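Local coordinates for protein homocitrate synthase (Sulfolobus acidocaldarius, PDB 6KTQ) that catalyses the aldol-type condensation of acetyl-CoA with 2-oxoglutarate to give homocitrate, the first step of lysine biosynthesis through the alpha-aminoadipate pathway, at residues I130-T133 with H134-A137; Y176-L179 with L180-K184. All coordinates share one frame; numbering follows the deposited sequence.

Contact 1 of 2, residues I130-T133 with H134-A137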
loop_
_atom_site.group_PDB
_atom_site.type_symbol
_atom_site.label_atom_id
_atom_site.label_comp_id
_atom_site.label_asym_id
_atom_site.label_seq_id
_atom_site.Cartn_x
_atom_site.Cartn_y
_atom_site.Cartn_z
ATOM N N ILE A 130 10.223 26.756 -1.685
ATOM C CA ILE A 130 11.465 25.989 -1.710
ATOM C C ILE A 130 11.876 25.433 -3.072
ATOM O O ILE A 130 12.862 24.674 -3.175
ATOM C CB ILE A 130 11.490 24.940 -0.590
ATOM C CG1 ILE A 130 10.238 24.078 -0.541
ATOM C CG2 ILE A 130 11.613 25.628 0.748
ATOM C CD1 ILE A 130 10.057 23.227 -1.764
ATOM N N SER A 131 11.187 25.867 -4.130
ATOM C CA SER A 131 11.643 25.598 -5.470
ATOM C C SER A 131 12.694 26.604 -5.815
ATOM O O SER A 131 12.768 27.663 -5.188
ATOM C CB SER A 131 10.494 25.772 -6.478
ATOM O OG SER A 131 10.023 27.109 -6.454
ATOM N N ASP A 132 13.462 26.309 -6.852
ATOM C CA ASP A 132 14.502 27.215 -7.296
ATOM C C ASP A 132 13.967 28.556 -7.813
ATOM O O ASP A 132 14.590 29.590 -7.527
ATOM C CB ASP A 132 15.386 26.576 -8.371
ATOM C CG ASP A 132 16.196 25.367 -7.853
ATOM O OD1 ASP A 132 16.247 25.064 -6.640
ATOM O OD2 ASP A 132 16.785 24.695 -8.707
ATOM N N THR A 133 12.852 28.581 -8.564
ATOM C CA THR A 133 12.287 29.866 -8.965
ATOM C C THR A 133 11.860 30.657 -7.727
ATOM O O THR A 133 12.088 31.849 -7.661
ATOM C CB THR A 133 11.090 29.800 -9.976
ATOM O OG1 THR A 133 9.930 29.225 -9.346
ATOM C CG2 THR A 133 11.463 29.014 -11.217
ATOM N N HIS A 134 11.246 30.019 -6.742
ATOM C CA HIS A 134 10.832 30.770 -5.558
ATOM C C HIS A 134 12.035 31.282 -4.775
ATOM O O HIS A 134 12.045 32.433 -4.343
ATOM C CB HIS A 134 9.948 29.946 -4.628
ATOM C CG HIS A 134 8.509 29.910 -5.045
ATOM N ND1 HIS A 134 8.115 29.688 -6.350
ATOM C CD2 HIS A 134 7.374 30.060 -4.331
ATOM C CE1 HIS A 134 6.799 29.705 -6.425
ATOM N NE2 HIS A 134 6.325 29.938 -5.214
ATOM N N LEU A 135 13.031 30.433 -4.562
ATOM C CA LEU A 135 14.234 30.860 -3.818
ATOM C C LEU A 135 14.919 32.042 -4.492
ATOM O O LEU A 135 15.313 32.998 -3.827
ATOM C CB LEU A 135 15.233 29.703 -3.676
ATOM C CG LEU A 135 14.801 28.551 -2.794
ATOM C CD1 LEU A 135 15.716 27.358 -3.034
ATOM C CD2 LEU A 135 14.785 28.940 -1.332
ATOM N N LYS A 136 15.066 31.975 -5.804
ATOM C CA LYS A 136 15.712 33.041 -6.548
ATOM C C LYS A 136 14.814 34.272 -6.693
ATOM O O LYS A 136 15.146 35.360 -6.218
ATOM C CB LYS A 136 16.133 32.546 -7.928
ATOM C CG LYS A 136 16.789 33.634 -8.771
ATOM C CD LYS A 136 17.250 33.124 -10.125
ATOM C CE LYS A 136 17.774 34.275 -10.977
ATOM N NZ LYS A 136 18.012 33.842 -12.383
ATOM N N ALA A 137 13.676 34.087 -7.349
ATOM C CA ALA A 137 12.828 35.200 -7.773
ATOM C C ALA A 137 11.996 35.802 -6.674
ATOM O O ALA A 137 11.687 36.982 -6.710
ATOM C CB ALA A 137 11.909 34.758 -8.916
#
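The hydroxyl of S131 reaches forward to the backbone of H134, where N donates to OG over 3.2 Å. A chi1 of 62° places OG between the serine's own N and carbonyl carbon, aimed at this amide at the start of the helix. OG is also tied to the carboxylate of D170, so the cap itself is held from outside the helix. The H134 ring hangs beside it: ND1 lies 3.2 Å from S131 OG, which approaches obliquely, while T133 OG1 comes in at the ring edge, in its plane, 3.5 Å from ND1. Serine suits the place because its short arm brings an oxygen to the amide and to D170 together. Replacing the serine by an alanine is likely to leave the H134 amide without its side-chain cap and D170 without this partner. L135 sets its CG against the S131 carbonyl, 3.3 Å from S131 O, and L135 N donates to that same oxygen at 2.9 Å. D132 OD1 forms a salt bridge with R143, outside the two segments. K136 N to D132 O and A137 N to T133 O continue the backbone ladder. This is a serine N-cap opening helix 132-138, just after strand 123-129 and close to the bound 2-oxoglutarate and coenzyme A.

Contact 2 of 2, residues Y176-L179 with L180-K184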
loop_
_atom_site.group_PDB
_atom_site.type_symbol
_atom_site.label_atom_id
_atom_site.label_comp_id
_atom_site.label_asym_id
_atom_site.label_seq_id
_atom_site.Cartn_x
_atom_site.Cartn_y
_atom_site.Cartn_z
ATOM N N TYR A 176 13.800 17.516 -5.532
ATOM C CA TYR A 176 13.333 16.565 -4.544
ATOM C C TYR A 176 14.342 16.277 -3.411
ATOM O O TYR A 176 13.964 16.130 -2.251
ATOM C CB TYR A 176 12.899 15.261 -5.215
ATOM C CG TYR A 176 12.164 14.343 -4.278
ATOM C CD1 TYR A 176 10.999 14.754 -3.652
ATOM C CD2 TYR A 176 12.619 13.044 -4.022
ATOM C CE1 TYR A 176 10.338 13.919 -2.772
ATOM C CE2 TYR A 176 11.949 12.199 -3.148
ATOM C CZ TYR A 176 10.812 12.628 -2.537
ATOM O OH TYR A 176 10.124 11.798 -1.670
ATOM N N GLN A 177 15.619 16.210 -3.756
ATOM C CA GLN A 177 16.656 16.099 -2.743
ATOM C C GLN A 177 16.595 17.260 -1.767
ATOM O O GLN A 177 16.736 17.077 -0.558
ATOM C CB GLN A 177 18.039 16.076 -3.387
ATOM C CG GLN A 177 18.980 15.149 -2.660
ATOM C CD GLN A 177 18.468 13.726 -2.699
ATOM O OE1 GLN A 177 18.516 12.999 -1.697
ATOM N NE2 GLN A 177 17.938 13.330 -3.853
ATOM N N TYR A 178 16.394 18.462 -2.297
ATOM C CA TYR A 178 16.287 19.638 -1.436
ATOM C C TYR A 178 15.045 19.566 -0.576
ATOM O O TYR A 178 15.103 19.796 0.628
ATOM C CB TYR A 178 16.308 20.924 -2.254
ATOM C CG TYR A 178 16.298 22.163 -1.385
ATOM C CD1 TYR A 178 17.343 22.422 -0.461
ATOM C CD2 TYR A 178 15.275 23.094 -1.489
ATOM C CE1 TYR A 178 17.329 23.555 0.327
ATOM C CE2 TYR A 178 15.268 24.231 -0.717
ATOM C CZ TYR A 178 16.286 24.472 0.187
ATOM O OH TYR A 178 16.240 25.626 0.944
ATOM N N LEU A 179 13.914 19.207 -1.183
ATOM C CA LEU A 179 12.694 19.001 -0.403
ATOM C C LEU A 179 12.924 18.079 0.798
ATOM O O LEU A 179 12.444 18.345 1.896
ATOM C CB LEU A 179 11.561 18.464 -1.294
ATOM C CG LEU A 179 10.243 18.182 -0.581
ATOM C CD1 LEU A 179 9.717 19.428 0.102
ATOM C CD2 LEU A 179 9.229 17.638 -1.579
ATOM N N LEU A 180 13.647 16.985 0.598
ATOM C CA LEU A 180 13.897 16.052 1.698
ATOM C C LEU A 180 14.715 16.739 2.807
ATOM O O LEU A 180 14.444 16.551 3.991
ATOM C CB LEU A 180 14.654 14.811 1.174
ATOM C CG LEU A 180 13.897 13.873 0.202
ATOM C CD1 LEU A 180 14.758 12.677 -0.215
ATOM C CD2 LEU A 180 12.599 13.395 0.837
ATOM N N GLU A 181 15.720 17.508 2.401
ATOM C CA GLU A 181 16.566 18.292 3.322
ATOM C C GLU A 181 15.691 19.320 4.084
ATOM O O GLU A 181 15.797 19.484 5.312
ATOM C CB GLU A 181 17.707 19.044 2.576
ATOM C CG GLU A 181 18.689 18.224 1.709
ATOM C CD GLU A 181 19.623 19.079 0.822
ATOM O OE1 GLU A 181 19.814 18.762 -0.392
ATOM O OE2 GLU A 181 20.188 20.077 1.347
ATOM N N VAL A 182 14.801 19.990 3.347
ATOM C CA VAL A 182 13.859 20.924 3.970
ATOM C C VAL A 182 13.059 20.235 5.050
ATOM O O VAL A 182 12.929 20.758 6.163
ATOM C CB VAL A 182 12.898 21.559 2.926
ATOM C CG1 VAL A 182 11.770 22.303 3.625
ATOM C CG2 VAL A 182 13.667 22.475 1.997
ATOM N N ILE A 183 12.528 19.053 4.749
ATOM C CA ILE A 183 11.688 18.348 5.708
ATOM C C ILE A 183 12.447 17.910 6.977
ATOM O O ILE A 183 11.905 17.984 8.090
ATOM C CB ILE A 183 11.015 17.127 5.041
ATOM C CG1 ILE A 183 9.984 17.610 4.009
ATOM C CG2 ILE A 183 10.308 16.260 6.066
ATOM C CD1 ILE A 183 9.606 16.569 2.983
ATOM N N LYS A 184 13.672 17.436 6.800
ATOM C CA LYS A 184 14.540 17.068 7.934
ATOM C C LYS A 184 14.794 18.279 8.793
ATOM O O LYS A 184 14.691 18.224 10.015
ATOM C CB LYS A 184 15.895 16.546 7.443
ATOM C CG LYS A 184 15.818 15.189 6.800
ATOM C CD LYS A 184 17.149 14.800 6.171
ATOM C CE LYS A 184 17.015 13.543 5.326
ATOM N NZ LYS A 184 18.196 13.389 4.434
#
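The first two turns of helix 176-189, the helix of a beta-alpha-beta unit between strands 163-169 and 193-198, bring Y176, Y178 and L179 against the side chains four residues on. Y178 meets V182 in a CH-pi contact: CG2 stands over one ring face, 3.8 Å from the centroid and 18° off the normal. With CG anti to the backbone N (chi1 -176°), the ring swings toward the following turn and over the valine, whose branched methyl, held close to the backbone, can lie on the ring face. E181 comes at the edge of the same ring, OE2 4.1 Å from Y178 CD1, its carboxylate nearly perpendicular to the ring. Y176 turns a face to L180, whose CG lies over that face, offset toward the rim, and whose CD2 lies 3.9 Å from Y176 CZ. The aliphatic pair L179 and I183 meets through CG and CD1 at 4.0 Å. Backbone bonds from each i+4 amide to the carbonyl of residue i hold this spacing, V182 N to Y178 O being short at 2.7 Å. Tyrosine suits both ring positions, its hydroxyl finding a polar mate: Y178 OH bonds to R143 O, Y176 OH to D214. Y178, E181 and V182 pack on helix 143-159, Y176, L180 and I183 on helix 205-218, and L179 and V182 on strand 163-169.

From the N terminus, strand 123-129 runs into contact 1, which caps and starts helix 132-138. Helix 143-159 and strand 163-169 follow before contact 2 builds the first turns of helix 176-189. Both contacts are local, and they come in series: neither encloses a long loop, and they neither nest nor cross. They nevertheless touch in space, their centres about 14 Å apart. I130 rests on Y178, V182 and L179, its O 3.3 Å from Y178 CD2, and L135 also packs on the Y178 ring. R143 serves both, through its side chain and its carbonyl. Together they join the end of one barrel strand to the outer helices of the catalytic TIM barrel.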